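PDB 2VK9: alpha-toxin from Clostridium novyi, which is a large clostridial toxin, represented here by its catalytic domain, which belongs to the GT-A glycosyltransferase clan. Local coordinates for residues L114-M119 against K323-Y328; N247-Y252 against S403-R408; Y254-Q259 against I457-S462; D286-V291 against S515-E520. One frame throughout, in Å; residues are numbered along the deposited sequence.

Interaction 1: residues L114-M119 against K323-Y328; sequences LEYYNM and KLMNNY
The side chains of Tyr-116 and Tyr-328 cross at about a right angle: the hydroxyl of Tyr-116 lies in the plane of the Tyr-328 ring, at its edge, with OH 3.6 Å from Tyr-328 CE2. His-518 stacks on the Tyr-328 ring and Phe-315 meets it edge-to-face. The Tyr-116 ring receives Met-325 obliquely, CD2 standing 3.3 Å from Met-325 CE. Met-119 folds back at its outer torsions (chi2 80°), bringing CE to Met-325 SD (3.3 Å) and Leu-324 CB (3.7 Å). Both tyrosine hydroxyls bond elsewhere, Tyr-116 OH to Asp-519 N and Tyr-328 OH to His-518 N. Glu-115 turns at chi2 (-94°) and delivers OE2 to the loop backbone. Asn-326 N donates to Glu-115 OE2 at 2.7 Å, reaching its syn side 21° out of the carboxylate plane; Asn-327 N adds a weak bond to Glu-115 OE2 at 3.2 Å. Helix 111-123 thus holds the loop by methionine packing and one carboxylate oxygen shared by two consecutive amides, a setting expected to suit a negative charge.

Interaction 2: residues N247-Y252 against S403-R408; sequences NKLKSY and SQLENR
Leu-249 and Leu-405 meet where two helices of the catalytic domain pack, helix 247-259 against helix 396-422; the short axes pass 10.6 Å apart and cross at 59°. The leucines touch through one methyl each, Leu-249 CD2 lying 3.3 Å from Leu-405 CD2. Leu-405 swings CG away from its own nitrogen (chi1 -175°), whereas CG of Leu-249 stays beside its nitrogen. Helix 263-278 joins the apolar patch, with Ala-273 against Leu-249 and Ile-272 against Leu-405. Tyr-252 reaches over to the backbone of Glu-406, and its CE1 comes to 4.0 Å from Glu-406 CA. One face of the Tyr-252 ring rests on Lys-248 O, a turn earlier, while Tyr-409 stacks on the ring, and Tyr-252 OH bonds to Glu-410 OE2. No hydrogen bond links the two segments. Lys-248 runs extended up to its last torsion, and its NZ stays 5.4 Å from Glu-406 OE2. Chi1 of -86° instead turns the first methylene of Glu-406 to the lysine chain: Lys-248 CD to Glu-406 CG, 3.9 Å.

Interaction 3: residues Y254-Q259 against I457-S462; sequences YQELIQ and IGYLSS
Tyr-459 points its hydroxyl into the last turns of helix 247-259, which widens there to a pi-type turn, and does so from the first position of a type I beta turn, Tyr-459 to Ser-462. In the first shell, Gln-255 NE2 donates to Tyr-459 OH at 2.9 Å with an N-H...O angle of 156°; the hydroxyl lies in the amide plane, which stands almost perpendicular to the ring. The same hydroxyl donates to Glu-256 OE2, at a modelled separation too short for its exact length to be trusted at this resolution. Gln-255 gets there fully stretched (chi1 -180°), while Glu-256, its neighbour on the helix, must bend at chi2 (-55°) to bring its carboxylate to the same oxygen. The carboxylate oxygen approaches at the ring edge, and so does Gln-259 NE2, 3.8 Å from Tyr-459 CE2. Leu-460 follows with CD2 at 4.1 Å from Gln-259 CG.

The second shell comes largely from helix 396-422. Asn-413 ND2 bonds to Gln-255 OE1, which is consistent with the amide orientation that turns NE2 to the tyrosine, and Gln-417 NE2 bonds to Gln-259 OE1. Tyr-409 OH shares Glu-256 OE2. The other carboxylate oxygen is occupied too: Glu-256 OE1 hydrogen-bonds to Thr-260 OG1.

Interaction 4: residues D286-V291 against S515-E520; sequences DFLPGV and SKTHDE
Asp-286 is the second acid of the Asp-Leu-Asp sequence that begins at Asp-284, the DXD motif, and its backbone meets the N-cap of helix 518-523. Thr-517 OG1 donates to Asp-286 O from a direction close to the extension of the carbonyl bond (C=O...O angle 163°); the modelled 2.5 Å between Thr-517 OG1 and Asp-286 O is uncertain at this resolution. With chi1 at 64°, OG1 is turned back over the start of the helix, where it can also accept weakly from Glu-520 N, the capping bond. The threonine methyl packs alongside, CG2 lying 3.5 Å from Leu-288 CD1. Ser-515 CB sits over one face of Phe-287, a CH-pi contact 3.8 Å from the ring centroid and 18° off the normal, while Glu-520 CG approaches the ring edge, 3.4 Å from Phe-287 CE1. Glu-520 CG also lies 3.8 Å from Asp-286 CB. Asp-286 OD2 bonds to Ser-523 OG. A DXD motif directly after a central strand, here 280-283, is the hallmark of GT-A glycosyltransferases.

In the fold
From the N terminus, the first segments come in the order 114-119, 247-252, 254-259 and 286-291, and their partners follow in the same order, 323-328, 403-408, 457-462 and 515-520. Each pair therefore crosses every other and none nests; the closed loops span 150 to 223 residues. Interactions 2 and 3 share helix 247-259, which they tie to helix 396-422 and to the loop before helix 477-488. Interactions 1 and 4, with centres 11 Å apart, touch directly and join helix 111-123, the loops after strand 280-283 and helix 307-321, and the start of helix 518-523. Interactions 1 and 2, 35 Å apart by centres, lie on opposite sides of the chain's centre.

Interaction 1: residues L114-M119 against K323-Y328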
loop_
_atom_site.group_PDB
_atom_site.type_symbol
_atom_site.label_atom_id
_atom_site.label_comp_id
_atom_site.label_asym_id
_atom_site.label_seq_id
_atom_site.Cartn_x
_atom_site.Cartn_y
_atom_site.Cartn_z
ATOM N N LEU A 114 -4.436 -17.703 -10.565
ATOM C CA LEU A 114 -5.559 -18.033 -11.453
ATOM C C LEU A 114 -6.703 -18.712 -10.708
ATOM O O LEU A 114 -7.865 -18.565 -11.085
ATOM C CB LEU A 114 -5.125 -18.924 -12.616
ATOM C CG LEU A 114 -4.097 -18.424 -13.614
ATOM C CD1 LEU A 114 -4.019 -19.341 -14.778
ATOM C CD2 LEU A 114 -4.433 -17.071 -14.099
ATOM N N GLU A 115 -6.361 -19.463 -9.663
ATOM C CA GLU A 115 -7.351 -20.102 -8.808
ATOM C C GLU A 115 -8.035 -19.057 -7.932
ATOM O O GLU A 115 -9.267 -19.021 -7.869
ATOM C CB GLU A 115 -6.705 -21.181 -7.939
ATOM C CG GLU A 115 -6.275 -22.447 -8.679
ATOM C CD GLU A 115 -7.325 -23.570 -8.656
ATOM O OE1 GLU A 115 -8.538 -23.306 -8.901
ATOM O OE2 GLU A 115 -6.922 -24.733 -8.408
ATOM N N TYR A 116 -7.240 -18.202 -7.279
ATOM C CA TYR A 116 -7.771 -17.148 -6.407
ATOM C C TYR A 116 -8.696 -16.217 -7.180
ATOM O O TYR A 116 -9.749 -15.820 -6.694
ATOM C CB TYR A 116 -6.649 -16.311 -5.783
ATOM C CG TYR A 116 -5.827 -16.970 -4.698
ATOM C CD1 TYR A 116 -5.426 -16.255 -3.574
ATOM C CD2 TYR A 116 -5.422 -18.300 -4.802
ATOM C CE1 TYR A 116 -4.643 -16.853 -2.575
ATOM C CE2 TYR A 116 -4.646 -18.905 -3.812
ATOM C CZ TYR A 116 -4.258 -18.177 -2.706
ATOM O OH TYR A 116 -3.475 -18.783 -1.749
ATOM N N TYR A 117 -8.279 -15.876 -8.390
ATOM C CA TYR A 117 -9.012 -14.963 -9.244
ATOM C C TYR A 117 -10.351 -15.562 -9.614
ATOM O O TYR A 117 -11.369 -14.875 -9.630
ATOM C CB TYR A 117 -8.189 -14.713 -10.494
ATOM C CG TYR A 117 -8.742 -13.703 -11.466
ATOM C CD1 TYR A 117 -9.017 -12.395 -11.073
ATOM C CD2 TYR A 117 -8.936 -14.048 -12.792
ATOM C CE1 TYR A 117 -9.489 -11.471 -11.979
ATOM C CE2 TYR A 117 -9.402 -13.146 -13.699
ATOM C CZ TYR A 117 -9.677 -11.856 -13.297
ATOM O OH TYR A 117 -10.148 -10.964 -14.230
ATOM N N ASN A 118 -10.331 -16.860 -9.900
ATOM C CA ASN A 118 -11.528 -17.608 -10.216
ATOM C C ASN A 118 -12.483 -17.674 -9.025
ATOM O O ASN A 118 -13.699 -17.717 -9.189
ATOM C CB ASN A 118 -11.147 -19.015 -10.653
ATOM C CG ASN A 118 -12.335 -19.805 -11.142
ATOM O OD1 ASN A 118 -12.982 -19.420 -12.112
ATOM N ND2 ASN A 118 -12.639 -20.908 -10.466
ATOM N N MET A 119 -11.910 -17.690 -7.828
ATOM C CA MET A 119 -12.672 -17.788 -6.605
ATOM C C MET A 119 -13.497 -16.508 -6.435
ATOM O O MET A 119 -14.696 -16.555 -6.171
ATOM C CB MET A 119 -11.707 -18.006 -5.446
ATOM C CG MET A 119 -12.344 -18.171 -4.085
ATOM S SD MET A 119 -12.975 -19.820 -3.777
ATOM C CE MET A 119 -11.680 -20.794 -4.530
ATOM N N LYS A 323 -14.858 -28.485 -3.145
ATOM C CA LYS A 323 -14.187 -28.536 -4.447
ATOM C C LYS A 323 -14.143 -27.168 -5.135
ATOM O O LYS A 323 -14.650 -26.990 -6.234
ATOM C CB LYS A 323 -14.796 -29.635 -5.338
ATOM C CG LYS A 323 -14.469 -31.075 -4.872
ATOM C CD LYS A 323 -15.036 -32.159 -5.821
ATOM C CE LYS A 323 -16.545 -32.380 -5.622
ATOM N NZ LYS A 323 -17.129 -33.314 -6.621
ATOM N N LEU A 324 -13.517 -26.212 -4.462
ATOM C CA LEU A 324 -13.422 -24.841 -4.938
ATOM C C LEU A 324 -12.118 -24.535 -5.683
ATOM O O LEU A 324 -12.020 -23.535 -6.378
ATOM C CB LEU A 324 -13.574 -23.875 -3.763
ATOM C CG LEU A 324 -14.928 -23.858 -3.068
ATOM C CD1 LEU A 324 -14.972 -22.730 -2.075
ATOM C CD2 LEU A 324 -16.040 -23.713 -4.092
ATOM N N MET A 325 -11.122 -25.395 -5.526
ATOM C CA MET A 325 -9.791 -25.176 -6.074
ATOM C C MET A 325 -9.121 -26.525 -6.262
ATOM O O MET A 325 -9.251 -27.412 -5.419
ATOM C CB MET A 325 -8.958 -24.356 -5.091
ATOM C CG MET A 325 -8.952 -22.868 -5.328
ATOM S SD MET A 325 -8.656 -22.009 -3.778
ATOM C CE MET A 325 -7.522 -20.744 -4.295
ATOM N N ASN A 326 -8.397 -26.686 -7.360
ATOM C CA ASN A 326 -7.726 -27.950 -7.622
ATOM C C ASN A 326 -6.363 -28.105 -6.968
ATOM O O ASN A 326 -5.846 -29.216 -6.846
ATOM C CB ASN A 326 -7.622 -28.187 -9.119
ATOM C CG ASN A 326 -8.808 -28.936 -9.659
ATOM O OD1 ASN A 326 -9.363 -29.813 -8.981
ATOM N ND2 ASN A 326 -9.209 -28.608 -10.889
ATOM N N ASN A 327 -5.784 -26.995 -6.534
ATOM C CA ASN A 327 -4.413 -27.006 -6.076
ATOM C C ASN A 327 -4.296 -26.242 -4.774
ATOM O O ASN A 327 -3.583 -25.246 -4.681
ATOM C CB ASN A 327 -3.508 -26.413 -7.166
ATOM C CG ASN A 327 -2.030 -26.690 -6.932
ATOM O OD1 ASN A 327 -1.661 -27.508 -6.087
ATOM N ND2 ASN A 327 -1.174 -25.998 -7.685
ATOM N N TYR A 328 -5.024 -26.707 -3.767
ATOM C CA TYR A 328 -4.947 -26.102 -2.448
ATOM C C TYR A 328 -4.825 -27.198 -1.398
ATOM O O TYR A 328 -5.826 -27.600 -0.796
ATOM C CB TYR A 328 -6.166 -25.213 -2.206
ATOM C CG TYR A 328 -5.920 -24.064 -1.257
ATOM C CD1 TYR A 328 -6.338 -24.134 0.069
ATOM C CD2 TYR A 328 -5.277 -22.905 -1.685
ATOM C CE1 TYR A 328 -6.124 -23.081 0.947
ATOM C CE2 TYR A 328 -5.054 -21.849 -0.816
ATOM C CZ TYR A 328 -5.483 -21.945 0.498
ATOM O OH TYR A 328 -5.276 -20.911 1.373
#

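Interaction 2: residues N247-Y252 against S403-R408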
loop_
_atom_site.group_PDB
_atom_site.type_symbol
_atom_site.label_atom_id
_atom_site.label_comp_id
_atom_site.label_asym_id
_atom_site.label_seq_id
_atom_site.Cartn_x
_atom_site.Cartn_y
_atom_site.Cartn_z
ATOM N N ASN A 247 0.086 11.895 -16.369
ATOM C CA ASN A 247 0.848 12.968 -15.744
ATOM C C ASN A 247 1.841 12.454 -14.711
ATOM O O ASN A 247 2.715 11.617 -15.038
ATOM C CB ASN A 247 -0.100 13.998 -15.112
ATOM C CG ASN A 247 -1.050 14.615 -16.127
ATOM O OD1 ASN A 247 -0.627 15.078 -17.193
ATOM N ND2 ASN A 247 -2.343 14.633 -15.798
ATOM N N LYS A 248 1.681 12.950 -13.469
ATOM C CA LYS A 248 2.604 12.653 -12.377
ATOM C C LYS A 248 2.661 11.170 -12.035
ATOM O O LYS A 248 3.752 10.587 -11.982
ATOM C CB LYS A 248 2.261 13.482 -11.139
ATOM C CG LYS A 248 2.665 14.941 -11.253
ATOM C CD LYS A 248 2.581 15.657 -9.901
ATOM C CE LYS A 248 2.959 17.136 -10.016
ATOM N NZ LYS A 248 1.967 17.880 -10.846
ATOM N N LEU A 249 1.497 10.557 -11.821
ATOM C CA LEU A 249 1.442 9.136 -11.489
ATOM C C LEU A 249 2.104 8.288 -12.562
ATOM O O LEU A 249 2.838 7.350 -12.251
ATOM C CB LEU A 249 0.008 8.663 -11.256
ATOM C CG LEU A 249 -0.780 9.292 -10.106
ATOM C CD1 LEU A 249 -2.045 8.467 -9.875
ATOM C CD2 LEU A 249 0.030 9.373 -8.812
ATOM N N LYS A 250 1.857 8.633 -13.819
ATOM C CA LYS A 250 2.502 7.967 -14.933
ATOM C C LYS A 250 4.030 8.017 -14.816
ATOM O O LYS A 250 4.699 7.036 -15.113
ATOM C CB LYS A 250 2.027 8.583 -16.242
ATOM C CG LYS A 250 2.391 7.818 -17.499
ATOM C CD LYS A 250 1.869 8.575 -18.709
ATOM C CE LYS A 250 2.539 8.117 -19.982
ATOM N NZ LYS A 250 2.254 9.078 -21.070
ATOM N N SER A 251 4.573 9.148 -14.365
ATOM C CA SER A 251 6.016 9.289 -14.173
ATOM C C SER A 251 6.530 8.369 -13.097
ATOM O O SER A 251 7.577 7.742 -13.259
ATOM C CB SER A 251 6.373 10.702 -13.754
ATOM O OG SER A 251 6.105 11.587 -14.801
ATOM N N TYR A 252 5.813 8.319 -11.979
ATOM C CA TYR A 252 6.294 7.562 -10.843
ATOM C C TYR A 252 6.223 6.072 -11.154
ATOM O O TYR A 252 7.047 5.288 -10.669
ATOM C CB TYR A 252 5.494 7.878 -9.589
ATOM C CG TYR A 252 5.271 9.341 -9.277
ATOM C CD1 TYR A 252 4.061 9.760 -8.727
ATOM C CD2 TYR A 252 6.263 10.297 -9.497
ATOM C CE1 TYR A 252 3.834 11.082 -8.410
ATOM C CE2 TYR A 252 6.046 11.637 -9.184
ATOM C CZ TYR A 252 4.827 12.019 -8.635
ATOM O OH TYR A 252 4.574 13.339 -8.318
ATOM N N SER A 403 -2.834 13.019 -3.383
ATOM C CA SER A 403 -2.080 14.168 -2.907
ATOM C C SER A 403 -0.864 13.722 -2.080
ATOM O O SER A 403 0.255 14.160 -2.347
ATOM C CB SER A 403 -2.996 15.083 -2.098
ATOM O OG SER A 403 -2.274 16.168 -1.547
ATOM N N GLN A 404 -1.086 12.832 -1.108
ATOM C CA GLN A 404 0.010 12.239 -0.338
ATOM C C GLN A 404 1.098 11.664 -1.240
ATOM O O GLN A 404 2.273 12.004 -1.098
ATOM C CB GLN A 404 -0.493 11.136 0.586
ATOM C CG GLN A 404 -1.125 11.606 1.881
ATOM C CD GLN A 404 -0.137 12.195 2.889
ATOM O OE1 GLN A 404 1.087 12.043 2.767
ATOM N NE2 GLN A 404 -0.677 12.874 3.902
ATOM N N LEU A 405 0.697 10.796 -2.166
ATOM C CA LEU A 405 1.638 10.130 -3.058
ATOM C C LEU A 405 2.435 11.145 -3.882
ATOM O O LEU A 405 3.658 11.035 -3.978
ATOM C CB LEU A 405 0.921 9.121 -3.975
ATOM C CG LEU A 405 1.796 8.244 -4.887
ATOM C CD1 LEU A 405 2.344 7.053 -4.151
ATOM C CD2 LEU A 405 1.022 7.748 -6.077
ATOM N N GLU A 406 1.735 12.128 -4.459
ATOM C CA GLU A 406 2.364 13.154 -5.289
ATOM C C GLU A 406 3.329 13.995 -4.476
ATOM O O GLU A 406 4.428 14.314 -4.931
ATOM C CB GLU A 406 1.313 14.067 -5.902
ATOM C CG GLU A 406 0.717 13.574 -7.201
ATOM C CD GLU A 406 -0.506 14.377 -7.618
ATOM O OE1 GLU A 406 -0.841 15.359 -6.914
ATOM O OE2 GLU A 406 -1.139 14.029 -8.648
ATOM N N ASN A 407 2.905 14.340 -3.264
ATOM C CA ASN A 407 3.721 15.120 -2.343
ATOM C C ASN A 407 5.016 14.413 -1.952
ATOM O O ASN A 407 6.091 15.001 -2.018
ATOM C CB ASN A 407 2.914 15.466 -1.092
ATOM C CG ASN A 407 3.684 16.331 -0.125
ATOM O OD1 ASN A 407 3.999 17.482 -0.420
ATOM N ND2 ASN A 407 3.987 15.781 1.041
ATOM N N ARG A 408 4.905 13.149 -1.556
ATOM C CA ARG A 408 6.059 12.373 -1.130
ATOM C C ARG A 408 7.034 12.090 -2.258
ATOM O O ARG A 408 8.243 12.060 -2.035
ATOM C CB ARG A 408 5.611 11.073 -0.485
ATOM C CG ARG A 408 5.036 11.302 0.872
ATOM C CD ARG A 408 4.117 10.211 1.265
ATOM N NE ARG A 408 3.383 10.590 2.463
ATOM C CZ ARG A 408 3.619 10.107 3.676
ATOM N NH1 ARG A 408 4.569 9.194 3.867
ATOM N NH2 ARG A 408 2.887 10.533 4.694
#

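Interaction 3: residues Y254-Q259 against I457-S462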
loop_
_atom_site.group_PDB
_atom_site.type_symbol
_atom_site.label_atom_id
_atom_site.label_comp_id
_atom_site.label_asym_id
_atom_site.label_seq_id
_atom_site.Cartn_x
_atom_site.Cartn_y
_atom_site.Cartn_z
ATOM N N TYR A 254 6.748 4.576 -14.164
ATOM C CA TYR A 254 7.927 4.202 -14.941
ATOM C C TYR A 254 9.225 4.317 -14.156
ATOM O O TYR A 254 10.183 3.589 -14.434
ATOM C CB TYR A 254 7.987 4.966 -16.259
ATOM C CG TYR A 254 6.914 4.506 -17.218
ATOM C CD1 TYR A 254 5.820 5.320 -17.510
ATOM C CD2 TYR A 254 6.968 3.238 -17.802
ATOM C CE1 TYR A 254 4.818 4.897 -18.376
ATOM C CE2 TYR A 254 5.975 2.806 -18.664
ATOM C CZ TYR A 254 4.903 3.644 -18.951
ATOM O OH TYR A 254 3.917 3.232 -19.812
ATOM N N GLN A 255 9.233 5.207 -13.163
ATOM C CA GLN A 255 10.343 5.351 -12.243
ATOM C C GLN A 255 10.531 4.072 -11.432
ATOM O O GLN A 255 11.646 3.579 -11.267
ATOM C CB GLN A 255 10.086 6.531 -11.318
ATOM C CG GLN A 255 11.188 6.782 -10.307
ATOM C CD GLN A 255 10.877 7.933 -9.386
ATOM O OE1 GLN A 255 10.520 9.025 -9.835
ATOM N NE2 GLN A 255 11.020 7.702 -8.082
ATOM N N GLU A 256 9.434 3.525 -10.930
ATOM C CA GLU A 256 9.505 2.277 -10.195
ATOM C C GLU A 256 9.848 1.100 -11.108
ATOM O O GLU A 256 10.496 0.150 -10.692
ATOM C CB GLU A 256 8.198 2.032 -9.449
ATOM C CG GLU A 256 7.866 3.114 -8.429
ATOM C CD GLU A 256 8.977 3.345 -7.404
ATOM O OE1 GLU A 256 9.522 2.365 -6.851
ATOM O OE2 GLU A 256 9.298 4.519 -7.141
ATOM N N LEU A 257 9.424 1.181 -12.361
ATOM C CA LEU A 257 9.635 0.117 -13.325
ATOM C C LEU A 257 11.097 0.062 -13.776
ATOM O O LEU A 257 11.689 -1.012 -13.866
ATOM C CB LEU A 257 8.723 0.359 -14.525
ATOM C CG LEU A 257 7.788 -0.756 -14.978
ATOM C CD1 LEU A 257 6.909 -1.225 -13.845
ATOM C CD2 LEU A 257 6.930 -0.260 -16.118
ATOM N N ILE A 258 11.680 1.229 -14.033
ATOM C CA ILE A 258 12.982 1.317 -14.671
ATOM C C ILE A 258 14.127 1.630 -13.694
ATOM O O ILE A 258 15.095 0.866 -13.593
ATOM C CB ILE A 258 12.932 2.321 -15.856
ATOM C CG1 ILE A 258 12.101 1.739 -17.010
ATOM C CG2 ILE A 258 14.331 2.722 -16.339
ATOM C CD1 ILE A 258 12.520 0.332 -17.481
ATOM N N GLN A 259 14.007 2.742 -12.974
ATOM C CA GLN A 259 15.061 3.204 -12.073
ATOM C C GLN A 259 15.232 2.322 -10.826
ATOM O O GLN A 259 16.358 2.082 -10.394
ATOM C CB GLN A 259 14.826 4.676 -11.697
ATOM C CG GLN A 259 15.744 5.253 -10.615
ATOM C CD GLN A 259 15.390 6.700 -10.269
ATOM O OE1 GLN A 259 15.680 7.632 -11.040
ATOM N NE2 GLN A 259 14.754 6.895 -9.106
ATOM N N ILE A 457 17.558 8.639 1.604
ATOM C CA ILE A 457 18.911 8.121 1.313
ATOM C C ILE A 457 18.928 6.643 0.903
ATOM O O ILE A 457 19.615 6.271 -0.051
ATOM C CB ILE A 457 19.947 8.358 2.472
ATOM C CG1 ILE A 457 19.429 7.822 3.825
ATOM C CG2 ILE A 457 20.344 9.836 2.554
ATOM C CD1 ILE A 457 20.529 7.120 4.693
ATOM N N GLY A 458 18.168 5.814 1.617
ATOM C CA GLY A 458 18.125 4.383 1.346
ATOM C C GLY A 458 17.080 3.957 0.327
ATOM O O GLY A 458 16.742 2.778 0.251
ATOM N N TYR A 459 16.572 4.902 -0.462
ATOM C CA TYR A 459 15.554 4.602 -1.473
ATOM C C TYR A 459 16.055 3.662 -2.584
ATOM O O TYR A 459 15.499 2.580 -2.772
ATOM C CB TYR A 459 14.984 5.904 -2.053
ATOM C CG TYR A 459 14.042 5.743 -3.229
ATOM C CD1 TYR A 459 12.748 5.230 -3.062
ATOM C CD2 TYR A 459 14.435 6.135 -4.505
ATOM C CE1 TYR A 459 11.877 5.091 -4.154
ATOM C CE2 TYR A 459 13.577 6.006 -5.599
ATOM C CZ TYR A 459 12.305 5.482 -5.419
ATOM O OH TYR A 459 11.476 5.364 -6.514
ATOM N N LEU A 460 17.111 4.068 -3.293
ATOM C CA LEU A 460 17.664 3.283 -4.400
ATOM C C LEU A 460 18.067 1.883 -4.011
ATOM O O LEU A 460 18.061 0.989 -4.847
ATOM C CB LEU A 460 18.881 3.960 -5.015
ATOM C CG LEU A 460 18.716 5.110 -6.002
ATOM C CD1 LEU A 460 20.025 5.273 -6.730
ATOM C CD2 LEU A 460 17.597 4.872 -6.994
ATOM N N SER A 461 18.417 1.692 -2.746
ATOM C CA SER A 461 18.930 0.409 -2.278
ATOM C C SER A 461 17.842 -0.578 -1.871
ATOM O O SER A 461 18.129 -1.759 -1.656
ATOM C CB SER A 461 19.910 0.616 -1.116
ATOM O OG SER A 461 19.304 1.311 -0.037
ATOM N N SER A 462 16.604 -0.095 -1.766
ATOM C CA SER A 462 15.497 -0.909 -1.267
ATOM C C SER A 462 15.233 -2.080 -2.193
ATOM O O SER A 462 15.095 -1.903 -3.403
ATOM C CB SER A 462 14.231 -0.070 -1.092
ATOM O OG SER A 462 13.183 -0.846 -0.531
#

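Interaction 4: residues D286-V291 against S515-E520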
loop_
_atom_site.group_PDB
_atom_site.type_symbol
_atom_site.label_atom_id
_atom_site.label_comp_id
_atom_site.label_asym_id
_atom_site.label_seq_id
_atom_site.Cartn_x
_atom_site.Cartn_y
_atom_site.Cartn_z
ATOM N N ASP A 286 -3.462 -12.275 -3.402
ATOM C CA ASP A 286 -3.214 -13.170 -2.274
ATOM C C ASP A 286 -4.426 -13.360 -1.384
ATOM O O ASP A 286 -4.456 -14.273 -0.581
ATOM C CB ASP A 286 -2.084 -12.616 -1.424
ATOM C CG ASP A 286 -0.763 -12.677 -2.130
ATOM O OD1 ASP A 286 -0.678 -13.393 -3.161
ATOM O OD2 ASP A 286 0.186 -12.016 -1.651
ATOM N N PHE A 287 -5.408 -12.478 -1.501
ATOM C CA PHE A 287 -6.597 -12.564 -0.676
ATOM C C PHE A 287 -7.670 -13.323 -1.421
ATOM O O PHE A 287 -7.584 -13.509 -2.633
ATOM C CB PHE A 287 -7.097 -11.174 -0.304
ATOM C CG PHE A 287 -6.222 -10.452 0.690
ATOM C CD1 PHE A 287 -4.957 -10.933 1.031
ATOM C CD2 PHE A 287 -6.657 -9.265 1.267
ATOM C CE1 PHE A 287 -4.150 -10.250 1.946
ATOM C CE2 PHE A 287 -5.854 -8.576 2.180
ATOM C CZ PHE A 287 -4.600 -9.068 2.518
ATOM N N LEU A 288 -8.672 -13.776 -0.683
ATOM C CA LEU A 288 -9.761 -14.538 -1.247
ATOM C C LEU A 288 -11.025 -13.957 -0.683
ATOM O O LEU A 288 -10.962 -13.194 0.277
ATOM C CB LEU A 288 -9.627 -16.004 -0.855
ATOM C CG LEU A 288 -8.593 -16.805 -1.650
ATOM C CD1 LEU A 288 -8.299 -18.127 -0.982
ATOM C CD2 LEU A 288 -9.067 -17.040 -3.065
ATOM N N PRO A 289 -12.180 -14.266 -1.296
ATOM C CA PRO A 289 -13.447 -13.837 -0.716
ATOM C C PRO A 289 -13.579 -14.209 0.755
ATOM O O PRO A 289 -13.002 -15.202 1.191
ATOM C CB PRO A 289 -14.500 -14.568 -1.553
ATOM C CG PRO A 289 -13.764 -15.462 -2.469
ATOM C CD PRO A 289 -12.372 -14.967 -2.572
ATOM N N GLY A 290 -14.325 -13.400 1.502
ATOM C CA GLY A 290 -14.486 -13.587 2.941
ATOM C C GLY A 290 -15.139 -14.897 3.329
ATOM O O GLY A 290 -16.139 -15.299 2.735
ATOM N N VAL A 291 -14.557 -15.570 4.318
ATOM C CA VAL A 291 -15.112 -16.821 4.838
ATOM C C VAL A 291 -15.864 -16.582 6.141
ATOM O O VAL A 291 -15.450 -15.778 6.982
ATOM C CB VAL A 291 -14.039 -17.933 5.042
ATOM C CG1 VAL A 291 -13.230 -18.167 3.766
ATOM C CG2 VAL A 291 -13.116 -17.586 6.174
ATOM N N SER A 515 -7.687 -13.276 4.377
ATOM C CA SER A 515 -6.246 -13.047 4.200
ATOM C C SER A 515 -5.354 -14.203 4.690
ATOM O O SER A 515 -4.127 -14.137 4.586
ATOM C CB SER A 515 -5.835 -11.727 4.869
ATOM O OG SER A 515 -6.068 -11.767 6.265
ATOM N N LYS A 516 -5.960 -15.260 5.218
ATOM C CA LYS A 516 -5.178 -16.372 5.747
ATOM C C LYS A 516 -5.014 -17.453 4.682
ATOM O O LYS A 516 -5.525 -18.572 4.804
ATOM C CB LYS A 516 -5.805 -16.929 7.032
ATOM C CG LYS A 516 -6.246 -15.888 8.069
ATOM C CD LYS A 516 -5.151 -14.867 8.395
ATOM C CE LYS A 516 -5.452 -14.067 9.662
ATOM N NZ LYS A 516 -6.903 -13.817 9.890
ATOM N N THR A 517 -4.301 -17.100 3.622
ATOM C CA THR A 517 -4.181 -17.967 2.463
ATOM C C THR A 517 -2.731 -18.363 2.283
ATOM O O THR A 517 -1.830 -17.669 2.755
ATOM C CB THR A 517 -4.652 -17.254 1.196
ATOM O OG1 THR A 517 -3.785 -16.151 0.932
ATOM C CG2 THR A 517 -6.060 -16.738 1.369
ATOM N N HIS A 518 -2.508 -19.469 1.588
ATOM C CA HIS A 518 -1.157 -19.963 1.352
ATOM C C HIS A 518 -0.245 -18.916 0.731
ATOM O O HIS A 518 0.855 -18.685 1.224
ATOM C CB HIS A 518 -1.183 -21.223 0.487
ATOM C CG HIS A 518 -1.936 -22.352 1.105
ATOM N ND1 HIS A 518 -2.300 -23.475 0.397
ATOM C CD2 HIS A 518 -2.411 -22.525 2.360
ATOM C CE1 HIS A 518 -2.955 -24.299 1.195
ATOM N NE2 HIS A 518 -3.042 -23.742 2.390
ATOM N N ASP A 519 -0.707 -18.275 -0.341
ATOM C CA ASP A 519 0.101 -17.280 -1.033
ATOM C C ASP A 519 0.362 -16.050 -0.161
ATOM O O ASP A 519 1.345 -15.350 -0.361
ATOM C CB ASP A 519 -0.534 -16.887 -2.374
ATOM C CG ASP A 519 -0.289 -17.920 -3.478
ATOM O OD1 ASP A 519 -0.310 -19.139 -3.196
ATOM O OD2 ASP A 519 -0.089 -17.510 -4.643
ATOM N N GLU A 520 -0.502 -15.795 0.814
ATOM C CA GLU A 520 -0.296 -14.669 1.713
ATOM C C GLU A 520 0.779 -14.953 2.753
ATOM O O GLU A 520 1.567 -14.068 3.100
ATOM C CB GLU A 520 -1.586 -14.295 2.420
ATOM C CG GLU A 520 -1.874 -12.805 2.382
ATOM C CD GLU A 520 -0.880 -11.961 3.154
ATOM O OE1 GLU A 520 -0.165 -11.148 2.524
ATOM O OE2 GLU A 520 -0.830 -12.103 4.390
#